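Local coordinates for protein transcriptional regulator (Bacillus halodurans, PDB 1Z4E) that probably transfers acyl groups as a member of the GNAT acetyltransferase family, although it is named a transcriptional regulator, at residues A[24-28]-A[127-131]; A[52-56]-A[113-117]; A[17-22]-A[64-69]. All coordinates share one frame; numbering follows the deposited sequence.

How the interactions relate
Following the chain from the N terminus, residues 17-22 on helix 15-24 come first and are met by 64-69, closing the shortest of the three loops (interaction 3). Before that loop closes, 24-28 has opened interaction 1 and 52-56 interaction 2, so each of these crosses interaction 3. Interaction 2 ends at 113-117 and lies wholly within the span of interaction 1, which ends last, at 127-131. Interaction 3 sets the first helix on strand 65-76, interaction 2 joins the start of strand 55-62 to the end of helix 102-116, and interaction 1 joins two surface loops. Interactions 1 and 2 lie on opposite sides of the chain's centre, their centres about 26 Å apart.

Interaction 1. Residues A[24-28]-A[127-131]; sequences DDVLG and DKQRP
A surface salt bridge between Asp25 and Arg130, backed by the methyl end of Leu27, joins the loop after helix 15-24 to the turn that follows strand 119-127 in this GNAT fold. The guanidinium arrives end-on and gives one nitrogen to each carboxylate oxygen. Arg130 NH1 donates to Asp25 OD1 at 3.0 Å, on the syn lone pair, and Arg130 NH2 reaches Asp25 OD2 at 2.8 Å. The second bond approaches from the syn side but lies 32° out of the carboxylate plane, and the two flat groups are turned 44° apart. Arg130 gets there by running extended from CG to NE.

Asp25 is itself tied down by its own loop. With CG anti to the backbone N (chi1 -179°), its carboxylate turns over the residues that follow. Leu27 N donates to OD2 at 2.9 Å from above the carboxylate plane, which makes an Asx turn, and Gly28 N donates to the same oxygen at 2.8 Å on the anti lone pair, which extends it to an Asx motif. OD2 is thus gripped by three donors.

Leu27 CD1 sits 3.4 Å above one face of the Arg130 guanidinium, off toward its rim, and also packs against Asp127, 3.6 Å from Asp127 CG. Asp127 serves its own turn: its OD1 takes the N-H of Gln129 on the anti lone pair, an Asx turn within the type I turn from Asp127 to Arg130. The backbone of Asp127 pairs with a strand of the second subunit, so the sheet continues across the interface. Nearby, Arg92 makes a long, weak ion pair with Asp25 OD1 and lies close to Arg130.

With two arginines and two backbone N-H groups around it, the Asp25 carboxylate probably stays ionised, and Arg130 and the loop N-H groups together probably restrict its rotation.

Interaction 2. Residues A[52-56]-A[113-117]; sequences DKNNE and RAKER
Glu56 presents its carboxylate to the guanidinium groups of both Arg113, in the last turn of helix 102-116, and Arg117, just beyond its end, and the two converge on OE2. Arg113 takes the acid side-on: NE donates to Glu56 OE1 at 3.0 Å on the syn lone pair, and NH2 donates to Glu56 OE2 at 2.8 Å, nearly straight at 162° but from above the carboxylate plane. The two planes stand 47° apart, so this is a twisted pairing, one nitrogen to each oxygen. A bend at chi2 (92°) swings the Arg113 chain across to the acid, while the Glu56 chain runs out straight beyond CG.

Arg117 and Glu56 reach toward each other from opposite directions, the guanidinium almost at right angles to the carboxylate. Arg117 NH2 forms a salt bridge with Glu56 OE2, but the modelled 2.5 Å is shorter than expected and its exact length is doubtful. The other terminal nitrogen, NH1, makes a weak bond of 3.3 Å to Lys53 O, in the type I turn from Asp52 to Asn55. That turn also has an Asx turn at its start, Asn54 N to Asp52 OD1.

Glu56 and both arginines pack on Phe74 of the neighbouring strand 65-76. Arg113 NH2 has a second acidic partner, Glu9 OE2.

The contact ties the start of strand 55-62 to the last turn of the helix. One buried carboxylate is shared by two arginines, which should favour its ionised form, and the second acid on Arg113 probably helps to balance the charge of the network.

Interaction 3. Residues A[17-22]-A[64-69]; sequences QMVHML and EEIVGM
Met69 meets Met18, Met21 and Leu22 where helix 15-24 packs on the sheet of the GNAT fold; the axes of 17-22 and 65-69 approach to 9.2 Å at 53°. Strand 65-76 carries a classic beta bulge here, at Val67 and Gly68 opposite Ala60. The tight part centres on Met69. Its CG takes the crowded position between backbone N and carbonyl carbon (chi1 67°), and the bent end brings CE 3.7 Å from Met18 CB and 3.8 Å from Leu22 CD2. Met21 slides past in the opposite direction, its SD 3.9 Å from Met69 CG, and its CE lies against the backbone from Ile66 to Gly68. Leu78 of the second subunit packs on both Met18 and Met69.

Toward the exposed Glu64 and Glu65 the contact becomes polar and partly hydrated. There the extended Gln17 side chain bonds with its amide to the backbone at the start of the strand: NE2 donates at 3.1 Å to Glu64 O, which lies in the plane of the Gln17 amide, while OE1 accepts from Ile66 N. Ile66 CG1 lies beside the amide carbon, Gln17 CD, at 3.7 Å. A water donates both to Gln17 OE1 and, at 2.7 Å, to Ile66 O.

Interaction 1. Residues A[24-28]-A[127-131]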
ATOM      1  N   ASP A  24     -18.496   5.731 -11.969  1.00 18.48           N
ATOM      2  CA  ASP A  24     -19.777   6.038 -11.346  1.00 21.91           C
ATOM      3  C   ASP A  24     -19.647   6.407  -9.868  1.00 22.55           C
ATOM      4  O   ASP A  24     -20.590   6.927  -9.265  1.00 24.50           O
ATOM      5  CB  ASP A  24     -20.723   4.848 -11.481  1.00 35.51           C
ATOM      6  CG  ASP A  24     -22.057   5.233 -12.085  1.00 43.15           C
ATOM      7  OD1 ASP A  24     -22.078   5.631 -13.274  1.00 51.94           O
ATOM      8  OD2 ASP A  24     -23.078   5.145 -11.369  1.00 49.97           O
ATOM      9  N   ASP A  25     -18.483   6.132  -9.287  1.00 24.88           N
ATOM     10  CA  ASP A  25     -18.241   6.443  -7.881  1.00 26.16           C
ATOM     11  C   ASP A  25     -18.319   7.947  -7.618  1.00 28.34           C
ATOM     12  O   ASP A  25     -17.862   8.759  -8.428  1.00 24.47           O
ATOM     13  CB  ASP A  25     -16.865   5.927  -7.456  1.00 27.94           C
ATOM     14  CG  ASP A  25     -16.568   6.208  -5.999  1.00 23.79           C
ATOM     15  OD1 ASP A  25     -17.193   5.562  -5.134  1.00 24.16           O
ATOM     16  OD2 ASP A  25     -15.722   7.085  -5.721  1.00 24.05           O
ATOM     17  N   VAL A  26     -18.884   8.318  -6.475  1.00 29.49           N
ATOM     18  CA  VAL A  26     -19.019   9.729  -6.121  1.00 33.73           C
ATOM     19  C   VAL A  26     -17.690  10.476  -6.223  1.00 31.84           C
ATOM     20  O   VAL A  26     -17.661  11.645  -6.612  1.00 33.24           O
ATOM     21  CB  VAL A  26     -19.578   9.894  -4.693  1.00 29.92           C
ATOM     22  CG1 VAL A  26     -19.771  11.372  -4.376  1.00 36.99           C
ATOM     23  CG2 VAL A  26     -20.892   9.146  -4.569  1.00 35.16           C
ATOM     24  N   LEU A  27     -16.594   9.804  -5.877  1.00 28.82           N
ATOM     25  CA  LEU A  27     -15.271  10.421  -5.946  1.00 26.94           C
ATOM     26  C   LEU A  27     -14.538  10.068  -7.240  1.00 30.54           C
ATOM     27  O   LEU A  27     -13.865  10.914  -7.836  1.00 29.43           O
ATOM     28  CB  LEU A  27     -14.419   9.994  -4.745  1.00 32.45           C
ATOM     29  CG  LEU A  27     -14.980  10.301  -3.351  1.00 31.73           C
ATOM     30  CD1 LEU A  27     -14.003   9.815  -2.292  1.00 32.03           C
ATOM     31  CD2 LEU A  27     -15.225  11.802  -3.203  1.00 34.72           C
ATOM     32  N   GLY A  28     -14.663   8.818  -7.673  1.00 34.40           N
ATOM     33  CA  GLY A  28     -13.997   8.392  -8.891  1.00 36.06           C
ATOM     34  C   GLY A  28     -14.509   9.131 -10.113  1.00 35.08           C
ATOM     35  O   GLY A  28     -13.804   9.280 -11.110  1.00 34.96           O
ATOM     36  N   ASP A 127     -11.006   7.213   1.893  1.00 14.09           N
ATOM     37  CA  ASP A 127     -11.150   8.661   1.822  1.00 14.07           C
ATOM     38  C   ASP A 127     -12.025   9.198   2.942  1.00 17.16           C
ATOM     39  O   ASP A 127     -13.128   8.707   3.163  1.00 16.88           O
ATOM     40  CB  ASP A 127     -11.740   9.062   0.469  1.00 17.28           C
ATOM     41  CG  ASP A 127     -11.496  10.522   0.145  1.00 14.60           C
ATOM     42  OD1 ASP A 127     -11.998  11.390   0.889  1.00 20.12           O
ATOM     43  OD2 ASP A 127     -10.790  10.789  -0.846  1.00 21.70           O
ATOM     44  N   LYS A 128     -11.523  10.210   3.643  1.00 18.56           N
ATOM     45  CA  LYS A 128     -12.262  10.821   4.742  1.00 21.38           C
ATOM     46  C   LYS A 128     -13.558  11.483   4.278  1.00 22.11           C
ATOM     47  O   LYS A 128     -14.393  11.854   5.099  1.00 22.66           O
ATOM     48  CB  LYS A 128     -11.381  11.847   5.464  1.00 22.88           C
ATOM     49  CG  LYS A 128     -10.182  11.232   6.183  1.00 20.84           C
ATOM     50  CD  LYS A 128      -9.351  12.287   6.900  1.00 21.85           C
ATOM     51  CE  LYS A 128      -8.186  11.658   7.652  1.00 24.78           C
ATOM     52  NZ  LYS A 128      -7.347  12.669   8.371  1.00 22.90           N
ATOM     53  N   GLN A 129     -13.727  11.635   2.969  1.00 22.70           N
ATOM     54  CA  GLN A 129     -14.946  12.249   2.449  1.00 24.68           C
ATOM     55  C   GLN A 129     -16.088  11.245   2.338  1.00 26.29           C
ATOM     56  O   GLN A 129     -17.225  11.619   2.048  1.00 23.97           O
ATOM     57  CB  GLN A 129     -14.687  12.913   1.094  1.00 38.84           C
ATOM     58  CG  GLN A 129     -13.813  14.153   1.195  1.00 41.91           C
ATOM     59  CD  GLN A 129     -14.269  15.103   2.303  1.00 50.52           C
ATOM     60  OE1 GLN A 129     -15.409  15.578   2.307  1.00 47.58           O
ATOM     61  NE2 GLN A 129     -13.375  15.381   3.249  1.00 56.81           N
ATOM     62  N   ARG A 130     -15.784   9.970   2.565  1.00 27.92           N
ATOM     63  CA  ARG A 130     -16.806   8.928   2.535  1.00 28.61           C
ATOM     64  C   ARG A 130     -17.196   8.737   4.000  1.00 30.99           C
ATOM     65  O   ARG A 130     -16.508   8.052   4.761  1.00 28.82           O
ATOM     66  CB  ARG A 130     -16.247   7.619   1.969  1.00 24.05           C
ATOM     67  CG  ARG A 130     -15.712   7.696   0.539  1.00 20.56           C
ATOM     68  CD  ARG A 130     -15.048   6.364   0.162  1.00 24.85           C
ATOM     69  NE  ARG A 130     -14.389   6.389  -1.143  1.00 24.48           N
ATOM     70  CZ  ARG A 130     -15.029   6.370  -2.310  1.00 25.68           C
ATOM     71  NH1 ARG A 130     -16.355   6.326  -2.346  1.00 24.89           N
ATOM     72  NH2 ARG A 130     -14.344   6.395  -3.442  1.00 25.67           N
ATOM     73  N   PRO A 131     -18.320   9.332   4.412  1.00 44.83           N
ATOM     74  CA  PRO A 131     -18.794   9.234   5.795  1.00 45.01           C
ATOM     75  C   PRO A 131     -18.973   7.829   6.370  1.00 44.30           C
ATOM     76  O   PRO A 131     -18.566   7.564   7.499  1.00 45.40           O
ATOM     77  CB  PRO A 131     -20.107  10.014   5.755  1.00 45.76           C
ATOM     78  CG  PRO A 131     -20.622   9.707   4.380  1.00 45.66           C
ATOM     79  CD  PRO A 131     -19.373   9.878   3.535  1.00 43.34           C
TER

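Interaction 2. Residues A[52-56]-A[113-117]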
ATOM      1  N   ASP A  52       1.178 -10.051 -12.799  1.00 14.10           N
ATOM      2  CA  ASP A  52       1.761 -10.125 -11.455  1.00 16.87           C
ATOM      3  C   ASP A  52       0.826 -10.950 -10.576  1.00 17.21           C
ATOM      4  O   ASP A  52      -0.278 -10.502 -10.253  1.00 17.56           O
ATOM      5  CB  ASP A  52       1.912  -8.717 -10.872  1.00 19.82           C
ATOM      6  CG  ASP A  52       2.610  -8.707  -9.517  1.00 18.97           C
ATOM      7  OD1 ASP A  52       2.823  -9.794  -8.930  1.00 18.67           O
ATOM      8  OD2 ASP A  52       2.936  -7.600  -9.035  1.00 24.39           O
ATOM      9  N   LYS A  53       1.256 -12.153 -10.197  1.00 13.35           N
ATOM     10  CA  LYS A  53       0.429 -13.030  -9.362  1.00 16.41           C
ATOM     11  C   LYS A  53       0.108 -12.487  -7.962  1.00 15.58           C
ATOM     12  O   LYS A  53      -0.840 -12.944  -7.322  1.00 17.45           O
ATOM     13  CB  LYS A  53       1.081 -14.412  -9.226  1.00 35.24           C
ATOM     14  CG  LYS A  53       1.067 -15.238 -10.505  1.00 42.98           C
ATOM     15  CD  LYS A  53       1.680 -16.626 -10.299  1.00 42.39           C
ATOM     16  CE  LYS A  53       0.794 -17.537  -9.448  1.00 45.82           C
ATOM     17  NZ  LYS A  53      -0.503 -17.879 -10.118  1.00 47.25           N
ATOM     18  N   ASN A  54       0.889 -11.517  -7.495  1.00 15.01           N
ATOM     19  CA  ASN A  54       0.682 -10.928  -6.170  1.00 14.85           C
ATOM     20  C   ASN A  54      -0.096  -9.617  -6.218  1.00 12.69           C
ATOM     21  O   ASN A  54      -0.149  -8.876  -5.229  1.00 14.97           O
ATOM     22  CB  ASN A  54       2.031 -10.697  -5.483  1.00 19.30           C
ATOM     23  CG  ASN A  54       2.705 -11.990  -5.072  1.00 24.52           C
ATOM     24  OD1 ASN A  54       3.929 -12.098  -5.102  1.00 30.72           O
ATOM     25  ND2 ASN A  54       1.911 -12.974  -4.674  1.00 25.62           N
ATOM     26  N   ASN A  55      -0.688  -9.330  -7.375  1.00 15.66           N
ATOM     27  CA  ASN A  55      -1.492  -8.125  -7.561  1.00 16.14           C
ATOM     28  C   ASN A  55      -2.756  -8.632  -8.246  1.00 16.36           C
ATOM     29  O   ASN A  55      -2.691  -9.147  -9.357  1.00 15.10           O
ATOM     30  CB  ASN A  55      -0.744  -7.132  -8.456  1.00 15.22           C
ATOM     31  CG  ASN A  55      -1.260  -5.722  -8.315  1.00 18.82           C
ATOM     32  OD1 ASN A  55      -2.029  -5.419  -7.398  1.00 22.33           O
ATOM     33  ND2 ASN A  55      -0.830  -4.840  -9.212  1.00 21.04           N
ATOM     34  N   GLU A  56      -3.906  -8.500  -7.589  1.00 17.36           N
ATOM     35  CA  GLU A  56      -5.135  -9.026  -8.166  1.00 19.24           C
ATOM     36  C   GLU A  56      -6.350  -8.117  -8.147  1.00 19.87           C
ATOM     37  O   GLU A  56      -6.525  -7.284  -7.252  1.00 19.00           O
ATOM     38  CB  GLU A  56      -5.520 -10.322  -7.448  1.00 18.91           C
ATOM     39  CG  GLU A  56      -4.365 -11.285  -7.225  1.00 20.29           C
ATOM     40  CD  GLU A  56      -4.771 -12.502  -6.430  1.00 24.25           C
ATOM     41  OE1 GLU A  56      -5.607 -12.360  -5.512  1.00 23.76           O
ATOM     42  OE2 GLU A  56      -4.244 -13.600  -6.712  1.00 22.44           O
ATOM     43  N   ARG A 113      -8.118 -14.671   1.545  1.00 15.50           N
ATOM     44  CA  ARG A 113      -7.137 -14.829   0.481  1.00 18.91           C
ATOM     45  C   ARG A 113      -5.770 -14.434   1.048  1.00 20.75           C
ATOM     46  O   ARG A 113      -4.782 -15.151   0.875  1.00 17.99           O
ATOM     47  CB  ARG A 113      -7.511 -13.911  -0.685  1.00 31.15           C
ATOM     48  CG  ARG A 113      -6.634 -14.019  -1.921  1.00 34.39           C
ATOM     49  CD  ARG A 113      -7.198 -15.015  -2.908  1.00 35.29           C
ATOM     50  NE  ARG A 113      -6.631 -14.854  -4.247  1.00 36.20           N
ATOM     51  CZ  ARG A 113      -6.845 -15.706  -5.246  1.00 43.77           C
ATOM     52  NH1 ARG A 113      -7.609 -16.773  -5.050  1.00 41.64           N
ATOM     53  NH2 ARG A 113      -6.296 -15.497  -6.435  1.00 41.25           N
ATOM     54  N   ALA A 114      -5.729 -13.294   1.735  1.00 16.98           N
ATOM     55  CA  ALA A 114      -4.496 -12.793   2.344  1.00 17.95           C
ATOM     56  C   ALA A 114      -3.923 -13.788   3.350  1.00 16.94           C
ATOM     57  O   ALA A 114      -2.716 -14.030   3.361  1.00 18.33           O
ATOM     58  CB  ALA A 114      -4.751 -11.455   3.026  1.00 21.52           C
ATOM     59  N   LYS A 115      -4.777 -14.350   4.205  1.00 17.20           N
ATOM     60  CA  LYS A 115      -4.316 -15.328   5.189  1.00 17.82           C
ATOM     61  C   LYS A 115      -3.706 -16.516   4.446  1.00 18.99           C
ATOM     62  O   LYS A 115      -2.648 -17.028   4.830  1.00 18.64           O
ATOM     63  CB  LYS A 115      -5.476 -15.812   6.067  1.00 17.86           C
ATOM     64  CG  LYS A 115      -6.044 -14.761   7.005  1.00 17.41           C
ATOM     65  CD  LYS A 115      -7.241 -15.317   7.755  1.00 17.31           C
ATOM     66  CE  LYS A 115      -7.843 -14.301   8.714  1.00 20.05           C
ATOM     67  NZ  LYS A 115      -9.064 -14.863   9.364  1.00 20.42           N
ATOM     68  N   GLU A 116      -4.380 -16.949   3.382  1.00 23.16           N
ATOM     69  CA  GLU A 116      -3.901 -18.063   2.563  1.00 26.99           C
ATOM     70  C   GLU A 116      -2.500 -17.787   2.025  1.00 27.61           C
ATOM     71  O   GLU A 116      -1.668 -18.694   1.954  1.00 27.58           O
ATOM     72  CB  GLU A 116      -4.838 -18.297   1.375  1.00 34.68           C
ATOM     73  CG  GLU A 116      -6.069 -19.127   1.673  1.00 37.84           C
ATOM     74  CD  GLU A 116      -7.101 -19.039   0.559  1.00 37.13           C
ATOM     75  OE1 GLU A 116      -6.710 -18.780  -0.601  1.00 41.85           O
ATOM     76  OE2 GLU A 116      -8.302 -19.231   0.842  1.00 44.84           O
ATOM     77  N   ARG A 117      -2.254 -16.538   1.634  1.00 25.48           N
ATOM     78  CA  ARG A 117      -0.958 -16.132   1.091  1.00 25.22           C
ATOM     79  C   ARG A 117       0.105 -15.961   2.170  1.00 24.10           C
ATOM     80  O   ARG A 117       1.257 -15.656   1.865  1.00 26.39           O
ATOM     81  CB  ARG A 117      -1.080 -14.808   0.328  1.00 39.06           C
ATOM     82  CG  ARG A 117      -1.942 -14.853  -0.909  1.00 47.55           C
ATOM     83  CD  ARG A 117      -1.385 -15.794  -1.961  1.00 53.56           C
ATOM     84  NE  ARG A 117      -2.252 -15.815  -3.132  1.00 48.61           N
ATOM     85  CZ  ARG A 117      -2.138 -14.999  -4.176  1.00 44.78           C
ATOM     86  NH1 ARG A 117      -1.176 -14.086  -4.224  1.00 34.78           N
ATOM     87  NH2 ARG A 117      -3.009 -15.088  -5.170  1.00 47.63           N
TER

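Interaction 3. Residues A[17-22]-A[64-69]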
ATOM      1  N   GLN A  17     -17.295  -3.323 -17.295  1.00 18.67           N
ATOM      2  CA  GLN A  17     -18.137  -3.067 -16.133  1.00 19.67           C
ATOM      3  C   GLN A  17     -17.343  -2.489 -14.967  1.00 15.92           C
ATOM      4  O   GLN A  17     -17.848  -1.636 -14.246  1.00 13.49           O
ATOM      5  CB  GLN A  17     -18.858  -4.343 -15.682  1.00 18.27           C
ATOM      6  CG  GLN A  17     -19.921  -4.821 -16.652  1.00 21.55           C
ATOM      7  CD  GLN A  17     -20.638  -6.057 -16.152  1.00 21.03           C
ATOM      8  OE1 GLN A  17     -21.359  -6.012 -15.151  1.00 23.39           O
ATOM      9  NE2 GLN A  17     -20.439  -7.174 -16.843  1.00 21.32           N
ATOM     10  N   MET A  18     -16.107  -2.943 -14.774  1.00 12.84           N
ATOM     11  CA  MET A  18     -15.299  -2.414 -13.671  1.00 14.12           C
ATOM     12  C   MET A  18     -15.018  -0.920 -13.865  1.00 14.64           C
ATOM     13  O   MET A  18     -15.157  -0.133 -12.925  1.00 13.73           O
ATOM     14  CB  MET A  18     -13.974  -3.186 -13.534  1.00  1.94           C
ATOM     15  CG  MET A  18     -14.121  -4.617 -12.975  1.00  2.30           C
ATOM     16  SD  MET A  18     -12.525  -5.389 -12.469  1.00 10.58           S
ATOM     17  CE  MET A  18     -11.741  -5.581 -14.035  1.00 18.80           C
ATOM     18  N   VAL A  19     -14.626  -0.529 -15.080  1.00 13.24           N
ATOM     19  CA  VAL A  19     -14.340   0.879 -15.367  1.00 13.49           C
ATOM     20  C   VAL A  19     -15.600   1.717 -15.152  1.00 15.22           C
ATOM     21  O   VAL A  19     -15.534   2.810 -14.591  1.00 13.80           O
ATOM     22  CB  VAL A  19     -13.842   1.083 -16.822  1.00 17.92           C
ATOM     23  CG1 VAL A  19     -13.628   2.577 -17.104  1.00 17.09           C
ATOM     24  CG2 VAL A  19     -12.543   0.323 -17.034  1.00 18.24           C
ATOM     25  N   HIS A  20     -16.745   1.200 -15.585  1.00 17.33           N
ATOM     26  CA  HIS A  20     -18.000   1.923 -15.404  1.00 17.22           C
ATOM     27  C   HIS A  20     -18.266   2.153 -13.903  1.00 16.52           C
ATOM     28  O   HIS A  20     -18.661   3.250 -13.497  1.00 15.15           O
ATOM     29  CB  HIS A  20     -19.161   1.146 -16.030  1.00 26.65           C
ATOM     30  CG  HIS A  20     -20.443   1.920 -16.081  1.00 31.78           C
ATOM     31  ND1 HIS A  20     -20.590   3.067 -16.831  1.00 43.32           N
ATOM     32  CD2 HIS A  20     -21.629   1.725 -15.456  1.00 44.10           C
ATOM     33  CE1 HIS A  20     -21.810   3.547 -16.665  1.00 44.81           C
ATOM     34  NE2 HIS A  20     -22.461   2.752 -15.835  1.00 44.84           N
ATOM     35  N   MET A  21     -18.033   1.125 -13.085  1.00 16.52           N
ATOM     36  CA  MET A  21     -18.247   1.223 -11.639  1.00 15.86           C
ATOM     37  C   MET A  21     -17.310   2.281 -11.053  1.00 16.48           C
ATOM     38  O   MET A  21     -17.716   3.095 -10.219  1.00 15.82           O
ATOM     39  CB  MET A  21     -18.009  -0.145 -10.970  1.00  8.04           C
ATOM     40  CG  MET A  21     -18.507  -0.253  -9.508  1.00 14.52           C
ATOM     41  SD  MET A  21     -18.498  -1.952  -8.814  1.00 11.16           S
ATOM     42  CE  MET A  21     -19.691  -2.753  -9.849  1.00 10.61           C
ATOM     43  N   LEU A  22     -16.057   2.283 -11.495  1.00 16.19           N
ATOM     44  CA  LEU A  22     -15.090   3.266 -11.009  1.00 17.49           C
ATOM     45  C   LEU A  22     -15.526   4.694 -11.343  1.00 20.49           C
ATOM     46  O   LEU A  22     -15.485   5.583 -10.488  1.00 19.10           O
ATOM     47  CB  LEU A  22     -13.707   3.008 -11.614  1.00 18.41           C
ATOM     48  CG  LEU A  22     -12.971   1.740 -11.169  1.00 16.77           C
ATOM     49  CD1 LEU A  22     -11.657   1.610 -11.945  1.00 17.48           C
ATOM     50  CD2 LEU A  22     -12.709   1.802  -9.668  1.00 21.81           C
ATOM     51  N   GLU A  64     -23.557 -12.676 -14.788  1.00 24.70           N
ATOM     52  CA  GLU A  64     -22.619 -11.876 -15.574  1.00 28.13           C
ATOM     53  C   GLU A  64     -22.544 -10.430 -15.094  1.00 27.10           C
ATOM     54  O   GLU A  64     -21.669  -9.670 -15.511  1.00 24.89           O
ATOM     55  CB  GLU A  64     -23.011 -11.904 -17.050  1.00 36.29           C
ATOM     56  CG  GLU A  64     -22.849 -13.264 -17.711  1.00 40.71           C
ATOM     57  CD  GLU A  64     -23.294 -13.259 -19.162  1.00 49.43           C
ATOM     58  OE1 GLU A  64     -22.817 -12.396 -19.929  1.00 47.19           O
ATOM     59  OE2 GLU A  64     -24.120 -14.119 -19.535  1.00 51.31           O
ATOM     60  N   GLU A  65     -23.460 -10.053 -14.210  1.00 20.28           N
ATOM     61  CA  GLU A  65     -23.492  -8.696 -13.690  1.00 16.62           C
ATOM     62  C   GLU A  65     -22.469  -8.517 -12.571  1.00 13.14           C
ATOM     63  O   GLU A  65     -22.519  -9.210 -11.548  1.00 15.81           O
ATOM     64  CB  GLU A  65     -24.908  -8.383 -13.173  1.00 19.76           C
ATOM     65  CG  GLU A  65     -25.078  -7.011 -12.539  1.00 17.55           C
ATOM     66  CD  GLU A  65     -26.506  -6.770 -12.066  1.00 22.16           C
ATOM     67  OE1 GLU A  65     -27.024  -7.579 -11.262  1.00 18.89           O
ATOM     68  OE2 GLU A  65     -27.110  -5.770 -12.499  1.00 21.55           O
ATOM     69  N   ILE A  66     -21.532  -7.596 -12.765  1.00 15.38           N
ATOM     70  CA  ILE A  66     -20.528  -7.335 -11.742  1.00 16.46           C
ATOM     71  C   ILE A  66     -21.176  -6.400 -10.725  1.00 13.90           C
ATOM     72  O   ILE A  66     -21.640  -5.318 -11.076  1.00 14.23           O
ATOM     73  CB  ILE A  66     -19.274  -6.645 -12.334  1.00 14.02           C
ATOM     74  CG1 ILE A  66     -18.616  -7.550 -13.387  1.00 16.96           C
ATOM     75  CG2 ILE A  66     -18.288  -6.323 -11.217  1.00 13.44           C
ATOM     76  CD1 ILE A  66     -18.126  -8.889 -12.838  1.00 19.41           C
ATOM     77  N   VAL A  67     -21.212  -6.810  -9.463  1.00 11.06           N
ATOM     78  CA  VAL A  67     -21.833  -5.974  -8.449  1.00 12.02           C
ATOM     79  C   VAL A  67     -20.864  -5.437  -7.407  1.00 12.44           C
ATOM     80  O   VAL A  67     -21.271  -4.733  -6.482  1.00 11.72           O
ATOM     81  CB  VAL A  67     -22.981  -6.732  -7.752  1.00 17.81           C
ATOM     82  CG1 VAL A  67     -24.015  -7.118  -8.788  1.00 15.58           C
ATOM     83  CG2 VAL A  67     -22.455  -7.976  -7.043  1.00 17.17           C
ATOM     84  N   GLY A  68     -19.584  -5.759  -7.567  1.00 14.52           N
ATOM     85  CA  GLY A  68     -18.588  -5.285  -6.626  1.00 13.38           C
ATOM     86  C   GLY A  68     -17.188  -5.590  -7.115  1.00 13.41           C
ATOM     87  O   GLY A  68     -16.986  -6.513  -7.900  1.00 13.18           O
ATOM     88  N   MET A  69     -16.215  -4.814  -6.653  1.00 13.63           N
ATOM     89  CA  MET A  69     -14.833  -5.017  -7.068  1.00 14.51           C
ATOM     90  C   MET A  69     -13.859  -4.441  -6.047  1.00 11.37           C
ATOM     91  O   MET A  69     -14.227  -3.615  -5.212  1.00 14.81           O
ATOM     92  CB  MET A  69     -14.584  -4.324  -8.426  1.00  6.09           C
ATOM     93  CG  MET A  69     -14.667  -2.787  -8.364  1.00  6.03           C
ATOM     94  SD  MET A  69     -14.547  -1.883  -9.970  1.00  6.45           S
ATOM     95  CE  MET A  69     -12.793  -1.952 -10.239  1.00 10.89           C
TER
HETATM   96  O   HOH W   1     -22.027  -3.937 -13.373  1.00 22.10           O